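Local coordinates for SusD family protein (Bacteroides uniformis, PDB 7KV1) that probably binds beta-glucans at the bacterial cell surface, as a surface glycan-binding protein of the SusD family with a helical tetratricopeptide-repeat fold, at residues 268-272 against 436-440; 355-361 against 375-380; 417-421 against 448-452; 452-456 against 480-485; 468-473 against 485-491. All coordinates share one frame; numbering follows the deposited sequence.

Interaction 1 (268-272 against 436-440)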
# COMPACT_ATOMS: atom_id res chain seq x y z
N LEU A 268 11.01 -0.30 16.11
CA LEU A 268 11.52 0.54 15.02
C LEU A 268 12.96 0.12 14.71
O LEU A 268 13.77 -0.05 15.64
CB LEU A 268 11.42 2.01 15.42
CG LEU A 268 10.01 2.56 15.57
CD1 LEU A 268 10.05 4.04 15.90
CD2 LEU A 268 9.20 2.35 14.29
N ASN A 269 13.29 -0.04 13.44
CA ASN A 269 14.71 -0.16 13.04
C ASN A 269 15.46 1.08 13.54
O ASN A 269 15.04 2.21 13.27
CB ASN A 269 14.87 -0.32 11.53
CG ASN A 269 16.22 -0.86 11.13
OD1 ASN A 269 17.23 -0.40 11.65
ND2 ASN A 269 16.22 -1.84 10.23
N PRO A 270 16.57 0.92 14.30
CA PRO A 270 17.32 2.07 14.79
C PRO A 270 17.74 3.00 13.65
O PRO A 270 17.85 4.17 13.91
CB PRO A 270 18.56 1.47 15.49
CG PRO A 270 18.15 0.05 15.82
CD PRO A 270 17.07 -0.36 14.84
N SER A 271 17.99 2.46 12.45
CA SER A 271 18.34 3.23 11.23
C SER A 271 17.17 3.16 10.24
O SER A 271 16.87 2.05 9.77
CB SER A 271 19.61 2.69 10.57
OG SER A 271 19.69 3.13 9.22
N PHE A 272 16.51 4.28 9.95
CA PHE A 272 15.46 4.33 8.90
C PHE A 272 16.05 3.88 7.56
O PHE A 272 15.38 3.18 6.77
CB PHE A 272 14.95 5.76 8.78
CG PHE A 272 13.82 5.94 7.81
CD1 PHE A 272 12.50 5.77 8.22
CD2 PHE A 272 14.09 6.32 6.52
CE1 PHE A 272 11.47 6.01 7.33
CE2 PHE A 272 13.05 6.60 5.65
CZ PHE A 272 11.75 6.41 6.04
N GLU A 436 8.42 8.40 19.40
CA GLU A 436 9.31 7.24 19.09
C GLU A 436 9.67 7.27 17.59
O GLU A 436 10.83 7.02 17.25
CB GLU A 436 8.59 5.96 19.48
CG GLU A 436 9.40 4.70 19.70
CD GLU A 436 8.66 3.67 20.56
OE1 GLU A 436 7.97 4.13 21.55
OE2 GLU A 436 8.71 2.40 20.25
N VAL A 437 8.68 7.55 16.73
CA VAL A 437 8.87 7.73 15.27
C VAL A 437 9.72 8.98 15.02
O VAL A 437 10.67 8.88 14.24
CB VAL A 437 7.52 7.78 14.51
CG1 VAL A 437 7.70 8.02 13.03
CG2 VAL A 437 6.71 6.51 14.73
N ARG A 438 9.40 10.13 15.60
CA ARG A 438 10.17 11.39 15.38
C ARG A 438 11.61 11.19 15.83
O ARG A 438 12.52 11.54 15.07
CB ARG A 438 9.53 12.54 16.14
CG ARG A 438 8.21 12.99 15.55
CD ARG A 438 7.70 14.29 16.11
NE ARG A 438 8.58 15.43 15.91
CZ ARG A 438 8.60 16.21 14.83
NH1 ARG A 438 7.82 15.97 13.77
NH2 ARG A 438 9.44 17.23 14.81
N THR A 439 11.83 10.59 17.00
CA THR A 439 13.19 10.38 17.56
C THR A 439 14.00 9.48 16.62
O THR A 439 15.18 9.76 16.42
CB THR A 439 13.13 9.77 18.97
OG1 THR A 439 12.42 10.71 19.74
CG2 THR A 439 14.50 9.59 19.61
N ARG A 440 13.41 8.41 16.07
CA ARG A 440 14.14 7.48 15.16
C ARG A 440 14.60 8.30 13.95
O ARG A 440 15.72 8.06 13.39
CB ARG A 440 13.26 6.26 14.83
CG ARG A 440 13.97 5.16 14.06
CD ARG A 440 13.92 5.43 12.55
NE ARG A 440 12.57 5.24 11.97
CZ ARG A 440 12.05 4.05 11.68
NH1 ARG A 440 12.74 2.94 11.91
NH2 ARG A 440 10.82 3.96 11.17
O HOH W 1 10.67 1.05 18.95
O HOH W 2 17.30 6.68 11.48

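Interaction 2 (355-361 against 375-380)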
# COMPACT_ATOMS: atom_id res chain seq x y z
N ASP A 355 17.39 11.86 3.27
CA ASP A 355 18.38 11.21 2.37
C ASP A 355 17.97 9.75 2.09
O ASP A 355 18.25 9.27 0.99
CB ASP A 355 19.80 11.39 2.89
CG ASP A 355 20.31 12.83 2.84
OD1 ASP A 355 19.63 13.74 2.21
OD2 ASP A 355 21.35 13.05 3.44
N ALA A 356 17.23 9.07 2.97
CA ALA A 356 16.76 7.68 2.70
C ALA A 356 15.56 7.69 1.76
O ALA A 356 15.19 6.60 1.25
CB ALA A 356 16.37 6.97 3.97
N THR A 357 14.94 8.84 1.56
CA THR A 357 13.66 8.95 0.78
C THR A 357 13.99 9.46 -0.63
O THR A 357 13.39 8.98 -1.61
CB THR A 357 12.66 9.83 1.53
OG1 THR A 357 12.31 9.16 2.75
CG2 THR A 357 11.42 10.09 0.72
N CYS A 358 14.88 10.44 -0.70
CA CYS A 358 15.09 11.29 -1.88
C CYS A 358 16.46 10.96 -2.47
O CYS A 358 17.47 11.25 -1.81
CB CYS A 358 15.00 12.77 -1.52
SG CYS A 358 13.48 13.21 -0.64
N TRP A 359 16.49 10.37 -3.66
CA TRP A 359 17.73 10.19 -4.44
C TRP A 359 17.91 11.42 -5.32
O TRP A 359 17.13 11.58 -6.27
CB TRP A 359 17.65 8.91 -5.24
CG TRP A 359 18.78 8.70 -6.20
CD1 TRP A 359 20.03 9.26 -6.16
CD2 TRP A 359 18.75 7.81 -7.33
NE1 TRP A 359 20.79 8.76 -7.19
CE2 TRP A 359 20.03 7.87 -7.92
CE3 TRP A 359 17.78 6.98 -7.88
CZ2 TRP A 359 20.32 7.17 -9.08
CZ3 TRP A 359 18.08 6.25 -9.01
CH2 TRP A 359 19.34 6.34 -9.59
N VAL A 360 18.82 12.32 -4.94
CA VAL A 360 19.02 13.61 -5.64
C VAL A 360 20.19 13.40 -6.60
O VAL A 360 21.28 13.02 -6.14
CB VAL A 360 19.32 14.77 -4.68
CG1 VAL A 360 19.65 16.05 -5.44
CG2 VAL A 360 18.18 15.02 -3.70
N ILE A 361 19.97 13.64 -7.88
CA ILE A 361 21.05 13.57 -8.91
C ILE A 361 21.54 14.99 -9.18
O ILE A 361 20.72 15.85 -9.46
CB ILE A 361 20.51 12.81 -10.13
CG1 ILE A 361 20.08 11.40 -9.69
CG2 ILE A 361 21.55 12.81 -11.25
CD1 ILE A 361 19.60 10.50 -10.76
N HIS A 375 15.22 15.67 -11.42
CA HIS A 375 16.53 15.15 -10.96
C HIS A 375 16.40 14.62 -9.52
O HIS A 375 17.45 14.45 -8.86
CB HIS A 375 17.64 16.22 -11.07
CG HIS A 375 18.44 16.09 -12.33
ND1 HIS A 375 17.84 15.99 -13.57
CD2 HIS A 375 19.78 15.98 -12.55
CE1 HIS A 375 18.76 15.84 -14.50
NE2 HIS A 375 19.96 15.84 -13.91
N ILE A 376 15.16 14.36 -9.06
CA ILE A 376 14.93 13.68 -7.75
C ILE A 376 14.08 12.45 -8.02
O ILE A 376 13.11 12.57 -8.79
CB ILE A 376 14.27 14.58 -6.70
CG1 ILE A 376 14.88 15.97 -6.64
CG2 ILE A 376 14.29 13.89 -5.34
CD1 ILE A 376 14.13 16.91 -5.75
N TRP A 377 14.43 11.36 -7.35
CA TRP A 377 13.80 10.04 -7.49
C TRP A 377 13.61 9.43 -6.11
O TRP A 377 14.22 9.95 -5.14
CB TRP A 377 14.65 9.15 -8.39
CG TRP A 377 14.95 9.76 -9.73
CD1 TRP A 377 16.06 10.49 -10.09
CD2 TRP A 377 14.08 9.78 -10.87
NE1 TRP A 377 15.92 10.94 -11.38
CE2 TRP A 377 14.74 10.49 -11.89
CE3 TRP A 377 12.81 9.26 -11.12
CZ2 TRP A 377 14.16 10.69 -13.15
CZ3 TRP A 377 12.25 9.44 -12.37
CH2 TRP A 377 12.91 10.15 -13.37
N LEU A 378 12.84 8.35 -6.03
CA LEU A 378 12.61 7.63 -4.75
C LEU A 378 13.84 6.75 -4.46
O LEU A 378 14.11 5.81 -5.21
CB LEU A 378 11.32 6.81 -4.86
CG LEU A 378 10.94 5.98 -3.64
CD1 LEU A 378 10.64 6.85 -2.44
CD2 LEU A 378 9.75 5.08 -3.96
N GLN A 379 14.53 7.04 -3.36
CA GLN A 379 15.70 6.26 -2.90
C GLN A 379 15.26 4.89 -2.37
O GLN A 379 16.03 3.94 -2.47
CB GLN A 379 16.45 7.11 -1.88
CG GLN A 379 17.58 6.35 -1.19
CD GLN A 379 18.79 6.19 -2.07
OE1 GLN A 379 19.10 7.05 -2.90
NE2 GLN A 379 19.48 5.08 -1.88
N LYS A 380 14.07 4.77 -1.77
CA LYS A 380 13.69 3.57 -0.99
C LYS A 380 13.74 2.33 -1.88
O LYS A 380 14.04 1.22 -1.33
CB LYS A 380 12.29 3.76 -0.39
CG LYS A 380 12.26 4.76 0.76
CD LYS A 380 10.88 4.91 1.38
CE LYS A 380 10.87 5.90 2.53
NZ LYS A 380 9.48 6.27 2.87
O HOH W 3 9.76 8.92 3.85

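Interaction 3 (417-421 against 448-452)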
# COMPACT_ATOMS: atom_id res chain seq x y z
N GLU A 417 -3.10 8.21 16.40
CA GLU A 417 -4.29 8.85 15.83
C GLU A 417 -5.53 8.28 16.51
O GLU A 417 -6.43 9.06 16.84
CB GLU A 417 -4.35 8.66 14.31
CG GLU A 417 -5.64 9.12 13.70
CD GLU A 417 -5.70 9.01 12.18
OE1 GLU A 417 -4.62 8.83 11.52
OE2 GLU A 417 -6.84 9.04 11.68
N LEU A 418 -5.61 6.95 16.67
CA LEU A 418 -6.84 6.31 17.18
C LEU A 418 -7.05 6.74 18.64
O LEU A 418 -8.22 6.99 19.04
CB LEU A 418 -6.73 4.79 17.00
CG LEU A 418 -6.87 4.27 15.57
CD1 LEU A 418 -6.37 2.85 15.48
CD2 LEU A 418 -8.30 4.35 15.07
N SER A 419 -5.96 6.89 19.40
CA SER A 419 -6.02 7.37 20.80
C SER A 419 -6.62 8.78 20.77
O SER A 419 -7.65 9.03 21.47
CB SER A 419 -4.66 7.33 21.45
OG SER A 419 -4.65 8.01 22.68
N LEU A 420 -6.04 9.68 19.98
CA LEU A 420 -6.55 11.07 19.95
C LEU A 420 -8.01 11.07 19.50
O LEU A 420 -8.74 11.92 19.99
CB LEU A 420 -5.67 11.93 19.07
CG LEU A 420 -4.23 12.08 19.57
CD1 LEU A 420 -3.37 12.71 18.50
CD2 LEU A 420 -4.18 12.85 20.89
N ARG A 421 -8.44 10.18 18.61
CA ARG A 421 -9.83 10.31 18.11
C ARG A 421 -10.82 9.55 19.01
O ARG A 421 -12.00 9.53 18.65
CB ARG A 421 -9.95 9.89 16.65
CG ARG A 421 -9.08 10.70 15.71
CD ARG A 421 -9.03 10.19 14.30
NE ARG A 421 -10.31 10.27 13.63
CZ ARG A 421 -10.55 9.75 12.42
NH1 ARG A 421 -9.60 9.11 11.73
NH2 ARG A 421 -11.76 9.86 11.91
N ASN A 448 3.22 18.16 22.91
CA ASN A 448 1.77 17.86 22.88
C ASN A 448 1.46 17.41 21.45
O ASN A 448 2.05 18.00 20.55
CB ASN A 448 0.91 19.05 23.31
CG ASN A 448 -0.57 18.72 23.37
OD1 ASN A 448 -1.00 17.84 24.11
ND2 ASN A 448 -1.38 19.40 22.59
N VAL A 449 0.62 16.41 21.26
CA VAL A 449 0.37 15.84 19.90
C VAL A 449 -1.11 16.00 19.59
O VAL A 449 -1.97 15.79 20.50
CB VAL A 449 0.88 14.40 19.74
CG1 VAL A 449 2.38 14.29 19.96
CG2 VAL A 449 0.18 13.41 20.65
N THR A 450 -1.40 16.47 18.38
CA THR A 450 -2.75 16.60 17.83
C THR A 450 -2.92 15.62 16.65
O THR A 450 -1.92 15.10 16.12
CB THR A 450 -3.04 18.01 17.30
OG1 THR A 450 -2.22 18.13 16.14
CG2 THR A 450 -2.76 19.11 18.31
N VAL A 451 -4.16 15.37 16.25
CA VAL A 451 -4.40 14.45 15.11
C VAL A 451 -3.71 14.99 13.84
O VAL A 451 -3.13 14.17 13.11
CB VAL A 451 -5.89 14.17 14.89
CG1 VAL A 451 -6.09 13.21 13.73
CG2 VAL A 451 -6.49 13.58 16.14
N ASP A 452 -3.68 16.31 13.64
CA ASP A 452 -2.99 16.90 12.47
C ASP A 452 -1.49 16.60 12.49
O ASP A 452 -0.93 16.28 11.43
CB ASP A 452 -3.20 18.40 12.32
CG ASP A 452 -2.82 18.83 10.89
OD1 ASP A 452 -3.37 18.26 9.90
OD2 ASP A 452 -1.92 19.63 10.77

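Interaction 4 (452-456 against 480-485)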
# COMPACT_ATOMS: atom_id res chain seq x y z
N ASP A 452 -3.68 16.31 13.64
CA ASP A 452 -2.99 16.90 12.47
C ASP A 452 -1.49 16.60 12.49
O ASP A 452 -0.93 16.28 11.43
CB ASP A 452 -3.20 18.40 12.32
CG ASP A 452 -2.82 18.83 10.89
OD1 ASP A 452 -3.37 18.26 9.90
OD2 ASP A 452 -1.92 19.63 10.77
N ASP A 453 -0.86 16.64 13.67
CA ASP A 453 0.57 16.26 13.81
C ASP A 453 0.76 14.81 13.31
O ASP A 453 1.80 14.56 12.67
CB ASP A 453 1.07 16.36 15.26
CG ASP A 453 1.07 17.77 15.83
OD1 ASP A 453 1.36 18.71 15.04
OD2 ASP A 453 0.77 17.93 17.08
N VAL A 454 -0.12 13.89 13.68
CA VAL A 454 -0.01 12.47 13.26
C VAL A 454 -0.12 12.41 11.73
O VAL A 454 0.73 11.78 11.09
CB VAL A 454 -1.03 11.56 13.95
CG1 VAL A 454 -0.83 10.10 13.54
CG2 VAL A 454 -0.99 11.72 15.45
N LEU A 455 -1.10 13.07 11.12
CA LEU A 455 -1.22 13.05 9.64
C LEU A 455 0.05 13.62 9.01
O LEU A 455 0.51 13.09 7.94
CB LEU A 455 -2.48 13.83 9.24
CG LEU A 455 -3.79 13.30 9.81
CD1 LEU A 455 -4.93 14.16 9.32
CD2 LEU A 455 -4.01 11.82 9.44
N THR A 456 0.63 14.68 9.57
CA THR A 456 1.88 15.25 9.01
C THR A 456 2.99 14.22 9.12
O THR A 456 3.74 14.05 8.14
CB THR A 456 2.25 16.58 9.68
OG1 THR A 456 1.20 17.48 9.31
CG2 THR A 456 3.61 17.09 9.27
N GLY A 480 -9.99 17.44 13.07
CA GLY A 480 -8.83 18.34 13.26
C GLY A 480 -7.77 18.26 12.16
O GLY A 480 -6.63 18.69 12.43
N ALA A 481 -8.08 17.77 10.96
CA ALA A 481 -7.12 17.73 9.83
C ALA A 481 -6.93 19.15 9.29
O ALA A 481 -7.93 19.78 9.01
CB ALA A 481 -7.57 16.80 8.73
N SER A 482 -5.70 19.60 9.08
CA SER A 482 -5.40 20.91 8.43
C SER A 482 -5.55 20.77 6.91
O SER A 482 -5.57 19.61 6.38
CB SER A 482 -4.03 21.36 8.75
OG SER A 482 -3.12 20.49 8.07
N ALA A 483 -5.54 21.90 6.23
CA ALA A 483 -5.78 21.98 4.77
C ALA A 483 -4.72 21.15 4.03
O ALA A 483 -5.08 20.45 3.07
CB ALA A 483 -5.83 23.43 4.34
N SER A 484 -3.47 21.17 4.49
CA SER A 484 -2.34 20.49 3.82
C SER A 484 -2.50 18.96 3.95
O SER A 484 -1.82 18.25 3.21
CB SER A 484 -1.02 20.99 4.38
OG SER A 484 -0.83 20.53 5.70
N ASN A 485 -3.41 18.47 4.80
CA ASN A 485 -3.56 17.03 5.12
C ASN A 485 -4.93 16.53 4.66
O ASN A 485 -5.26 15.37 4.98
CB ASN A 485 -3.25 16.80 6.59
CG ASN A 485 -1.75 16.80 6.86
OD1 ASN A 485 -0.96 16.37 6.01
ND2 ASN A 485 -1.35 17.28 8.01
O HOH W 4 -5.52 18.50 14.77

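Interaction 5 (468-473 against 485-491)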
# COMPACT_ATOMS: atom_id res chain seq x y z
N ARG A 468 -0.05 8.11 1.24
CA ARG A 468 -0.40 9.55 1.29
C ARG A 468 -1.76 9.79 0.65
O ARG A 468 -2.53 10.55 1.25
CB ARG A 468 0.71 10.34 0.62
CG ARG A 468 0.45 11.84 0.53
CD ARG A 468 0.25 12.51 1.86
NE ARG A 468 0.18 13.93 1.58
CZ ARG A 468 -0.14 14.91 2.43
NH1 ARG A 468 -0.51 14.63 3.67
NH2 ARG A 468 -0.11 16.16 2.00
N TYR A 469 -2.02 9.24 -0.54
CA TYR A 469 -3.32 9.51 -1.21
C TYR A 469 -4.50 9.05 -0.35
O TYR A 469 -5.42 9.87 -0.10
CB TYR A 469 -3.38 8.89 -2.61
CG TYR A 469 -4.75 9.00 -3.20
CD1 TYR A 469 -5.27 10.24 -3.55
CD2 TYR A 469 -5.51 7.88 -3.44
CE1 TYR A 469 -6.54 10.36 -4.08
CE2 TYR A 469 -6.78 7.97 -3.99
CZ TYR A 469 -7.29 9.21 -4.31
OH TYR A 469 -8.54 9.31 -4.84
N PHE A 470 -4.51 7.79 0.09
CA PHE A 470 -5.57 7.25 0.98
C PHE A 470 -5.66 8.06 2.29
O PHE A 470 -6.81 8.31 2.72
CB PHE A 470 -5.38 5.76 1.23
CG PHE A 470 -5.49 4.97 -0.05
CD1 PHE A 470 -6.50 5.25 -0.97
CD2 PHE A 470 -4.58 3.97 -0.34
CE1 PHE A 470 -6.59 4.53 -2.16
CE2 PHE A 470 -4.67 3.27 -1.53
CZ PHE A 470 -5.66 3.55 -2.43
N ASP A 471 -4.55 8.53 2.86
CA ASP A 471 -4.59 9.40 4.08
C ASP A 471 -5.29 10.73 3.75
O ASP A 471 -6.07 11.22 4.60
CB ASP A 471 -3.21 9.64 4.69
CG ASP A 471 -2.68 8.41 5.40
OD1 ASP A 471 -3.53 7.52 5.74
OD2 ASP A 471 -1.43 8.31 5.57
N LEU A 472 -5.02 11.33 2.58
CA LEU A 472 -5.65 12.63 2.23
C LEU A 472 -7.16 12.42 2.06
O LEU A 472 -7.93 13.24 2.55
CB LEU A 472 -5.02 13.20 0.95
CG LEU A 472 -3.63 13.80 1.10
CD1 LEU A 472 -3.01 14.04 -0.27
CD2 LEU A 472 -3.70 15.08 1.90
N VAL A 473 -7.59 11.32 1.46
CA VAL A 473 -9.03 11.06 1.19
C VAL A 473 -9.80 10.84 2.50
O VAL A 473 -10.89 11.43 2.66
CB VAL A 473 -9.23 9.88 0.24
CG1 VAL A 473 -10.71 9.50 0.14
CG2 VAL A 473 -8.63 10.17 -1.13
N ASN A 485 -3.41 18.47 4.80
CA ASN A 485 -3.56 17.03 5.12
C ASN A 485 -4.93 16.53 4.66
O ASN A 485 -5.26 15.37 4.98
CB ASN A 485 -3.25 16.80 6.59
CG ASN A 485 -1.75 16.80 6.86
OD1 ASN A 485 -0.96 16.37 6.01
ND2 ASN A 485 -1.35 17.28 8.01
N LYS A 486 -5.66 17.32 3.87
CA LYS A 486 -6.98 16.88 3.34
C LYS A 486 -6.98 16.90 1.82
O LYS A 486 -6.54 17.89 1.27
CB LYS A 486 -8.12 17.76 3.89
CG LYS A 486 -8.29 17.71 5.38
CD LYS A 486 -9.25 18.77 5.89
CE LYS A 486 -10.67 18.56 5.42
NZ LYS A 486 -11.61 18.63 6.56
N ALA A 487 -7.58 15.87 1.19
CA ALA A 487 -7.64 15.71 -0.28
C ALA A 487 -8.17 16.98 -0.96
O ALA A 487 -7.53 17.40 -1.96
CB ALA A 487 -8.46 14.50 -0.66
N THR A 488 -9.30 17.55 -0.51
CA THR A 488 -9.97 18.66 -1.25
C THR A 488 -9.08 19.91 -1.32
O THR A 488 -9.29 20.71 -2.25
CB THR A 488 -11.33 19.04 -0.66
OG1 THR A 488 -11.21 19.28 0.75
CG2 THR A 488 -12.36 17.96 -0.90
N THR A 489 -8.18 20.11 -0.36
CA THR A 489 -7.33 21.32 -0.29
C THR A 489 -5.88 21.01 -0.64
O THR A 489 -5.18 21.93 -1.00
CB THR A 489 -7.46 22.01 1.08
OG1 THR A 489 -7.48 20.97 2.06
CG2 THR A 489 -8.71 22.88 1.16
N ALA A 490 -5.43 19.76 -0.55
CA ALA A 490 -4.02 19.42 -0.86
C ALA A 490 -3.88 19.04 -2.33
O ALA A 490 -2.78 19.17 -2.86
CB ALA A 490 -3.54 18.28 0.03
N LEU A 491 -4.91 18.42 -2.90
CA LEU A 491 -4.84 17.85 -4.28
C LEU A 491 -5.46 18.88 -5.22
O LEU A 491 -6.61 18.72 -5.67
CB LEU A 491 -5.51 16.49 -4.31
CG LEU A 491 -4.89 15.46 -3.36
CD1 LEU A 491 -5.67 14.15 -3.42
CD2 LEU A 491 -3.40 15.23 -3.63
O HOH W 5 -3.94 13.00 5.64

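Interaction 1 (268-272 against 436-440)
Pro270 and Arg440 bring the two backbones closest, CA to CA 6.3 Å, where the irregular loop 268-272 passes the C-terminal end of helix 429-440. Arg440 carries the contact. Its CG stands anti to the backbone N (chi1 -172°), and bends at chi2 and chi3 fold the chain back toward the loop. NH1 then donates to Asn269 O at 2.8 Å, in the carbonyl plane and on a lone pair. The guanidinium is sandwiched: CB of Leu268 covers one face, 3.9 Å from NH1, and CD1 of Phe272 covers the other, 3.8 Å from NE. The phenyl plane is turned 76° from the guanidinium, so the ring presents its edge. A flat cation suits this slot, because its rim can bond while its faces pack on carbon. NH1 forms a salt bridge with Glu285 and NH2 one with Glu461. A leucine in place of Arg440 would probably leave the Asn269 carbonyl without its donor and Glu285 and Glu461 without this cation. Leu268 reaches the helix with CD1, 3.4 Å from Glu436 O. Two waters fill in where direct bonds are lacking: one joins Leu268 N to Glu436 OE2, the other Phe272 N to Arg440 O, a carbonyl at the helix end. In the loop, Asn269 OD1 accepts from Ser271 N in an Asx turn, just before Ser271 caps helix 272-275. The side chain of Glu436 comes within about 4 Å of a bound cobalt hexammine. Around this contact, helix 408-420 packs on Leu268 and Val437, and helix 353-357 on Phe272.

Interaction 2 (355-361 against 375-380)
Trp359 N donates to Trp377 O at 2.7 Å, and Trp377 N returns a bond to Trp359 O, making these two the hydrogen-bonded pair of a short antiparallel ladder. Ile361 N to His375 O, with an N-H...O angle of 173°, and Gln379 N to Thr357 O extend the ladder at its two ends. Both tryptophans project on one face of the sheet. Their planes lie at 54°, neither stacked nor edge-to-face, with CE3 of Trp359 3.8 Å from CB of Trp377. Ile361 fills the angle between them: its CD1 sits over one face of the Trp359 ring and touches Trp377 CD1 at 3.6 Å. Gln379, CG anti to its own N and the chain bent at chi2, sets OE1 3.3 Å from CB of Trp359, while its NE2 binds Tyr384. On the other face, the branched Val360 and Ile376 suit strand positions and meet through their CG2 methyls, beside Tyr344. His375 turns CD2 of its ring edge to Ile361 O at 3.2 Å; Asp373 and Val365 take the ring nitrogens. A water links Thr357 OG1, also bonded to the carbonyl of Arg353 one turn back in helix 353-357, to Lys380 NZ, which binds Val463 O and forms a salt bridge with Glu465. The whole is a twisted two-stranded antiparallel hairpin with a long connecting loop, its strands at 145°, one of two small sheets in this mainly helical SusD-type protein.

Interaction 3 (417-421 against 448-452)
Leu420 and Val451 meet through their first torsions: Val451 holds CG1 anti to its backbone N (chi1 -180°), which leaves CG2 directed at helix 408-420, while Leu420 has CG beside its own N (chi1 -64°) and sends both methyls past Val451. CB of Leu420 therefore presses on CG2 of Val451 at 3.5 Å, closer than ordinary carbon contact. Beyond it, CD1 of Leu420 rests on the Thr450-Val451 peptide, 3.5 Å from Thr450 C, and CD2 comes 3.7 Å from Val449 O. The forked leucine thus covers backbone as well as side chain, and its CD1 also touches CG2 of Val449. The two long polar residues Glu417 and Arg421 contribute only their aliphatic parts: CG of Arg421 lies 3.9 Å from Val451 CG2, and CG of Glu417 4.1 Å from Val451 CG1. Their charged ends join each other instead, Arg421 NH1 to Glu417 OE2 at 2.8 Å, an i to i+4 salt bridge lying in the guanidinium plane. OE2 is shared with Arg474, and Arg421 NH2 binds Asn245. Thr450 caps the start of helix 451-461; with Asp453 OD2 accepting from Thr450 N, this is a capping box that fixes where Val451 begins the helix. No hydrogen bond crosses between 417-421 and 448-452, so this helix-to-helix-start contact depends on the fit of methyl groups, with the ion pair along one flank probably restraining the stems that pack on Val451.

Interaction 4 (452-456 against 480-485)
Leu455 CB lies over one flat side of the Asn485 carboxamide, 3.9 Å from Asn485 CG, while at the amide edge both N-H bonds of ND2 are used in plane. One runs almost straight (178°) to Asp452 OD1 at 2.9 Å, the other to Thr456 OG1 at 2.9 Å. The Asp452 carboxylate is gripped differently: its OD1 accepts three bonds. Ser482 N, at 2.8 Å, comes from above the carboxylate plane, and Asn485 ND2 from the opposite side. Ser482 OG donates on the syn side, 2.9 Å away and also out of plane. An acidic oxygen can take so many donors, and those donors would favour its charged form. Its reach depends on CG standing anti to the backbone N (chi1 -163°), which swings the acid off the helix toward the loop. With an alanine in place of Asp452, the Ser482 N-H and hydroxyl would probably lose their acceptor and the Asn485 amide be held by one N-H fewer. Thr456 extends the network, since its OG1 accepts from Asn485 and donates to Asp452 O, one turn back in the helix. Leu455 adds an apolar touch, CD1 to Ala481 CB at 3.8 Å, and a water joins Asp452 N to Gly480 O. The contact thus fastens the first turns of helix 451-461 to the loop between helices 468-474 and 487-490, while helix 408-420 packs on Val454 and Leu455.

Interaction 5 (468-473 against 485-491)
Two consecutive helices joined by a loop pack here, Leu472 in the last turns of helix 468-474 meeting Ala487 at the start of the short helix 487-490. Their CA atoms are 4.4 Å apart, a closeness that suits alanine. Ala487 N donates to Leu472 O at 3.0 Å; an N-H at the first turn of one helix so finds a carbonyl near the end of the other. Leu472 does most of the packing. Its CD2 lies 3.4 Å from Asn485 C and 3.7 Å from Ala490 CB, while CD1 touches Leu491 CD2 at 3.6 Å. The same CD2 methyl covers the centre of one face of the Arg468 guanidinium, one turn earlier. At the edge of that guanidinium, NH1 donates to Asn485 OD1 at 3.0 Å, in the planes of both groups although the two planes stand 89° apart. CG anti to the backbone N (chi1 177°) and a bend at chi2 bring the guanidinium to this buried amide; its NH2 reaches Asp80 and Ser484 O. Tyr469 turns a ring edge to Leu491, CD1 to CD1 3.9 Å, with Val473 CG2 over one face, and its OH bonds to Trp503. The carboxylate of Asp471 pairs with Arg458 and Arg474. Helix 468-474 thus meets helix 487-490 through Leu472 and helix 451-461 through Asp471 and Arg468.

In the fold
Interactions 2 and 5 are the buried contacts, interactions 1, 3 and 4 only partly so. Interactions 3, 4 and 5 make a continuous chain: helix 451-461 serves 3 and 4, which share Asp452, while Asn485 belongs to 4 and 5. Along this chain the chemistry changes from close-fitting methyl groups in 3, through a carboxylate-centred polar network in 4, to mixed packing and bonding in 5. Interaction 1 relies on a sandwiched arginine and bridging waters, whereas interaction 2 relies on backbone pairing between strands. Those two touch through Phe272, which packs on Ala356, Thr357 and Lys380; the centres of 2 and 3 lie about 30 Å apart.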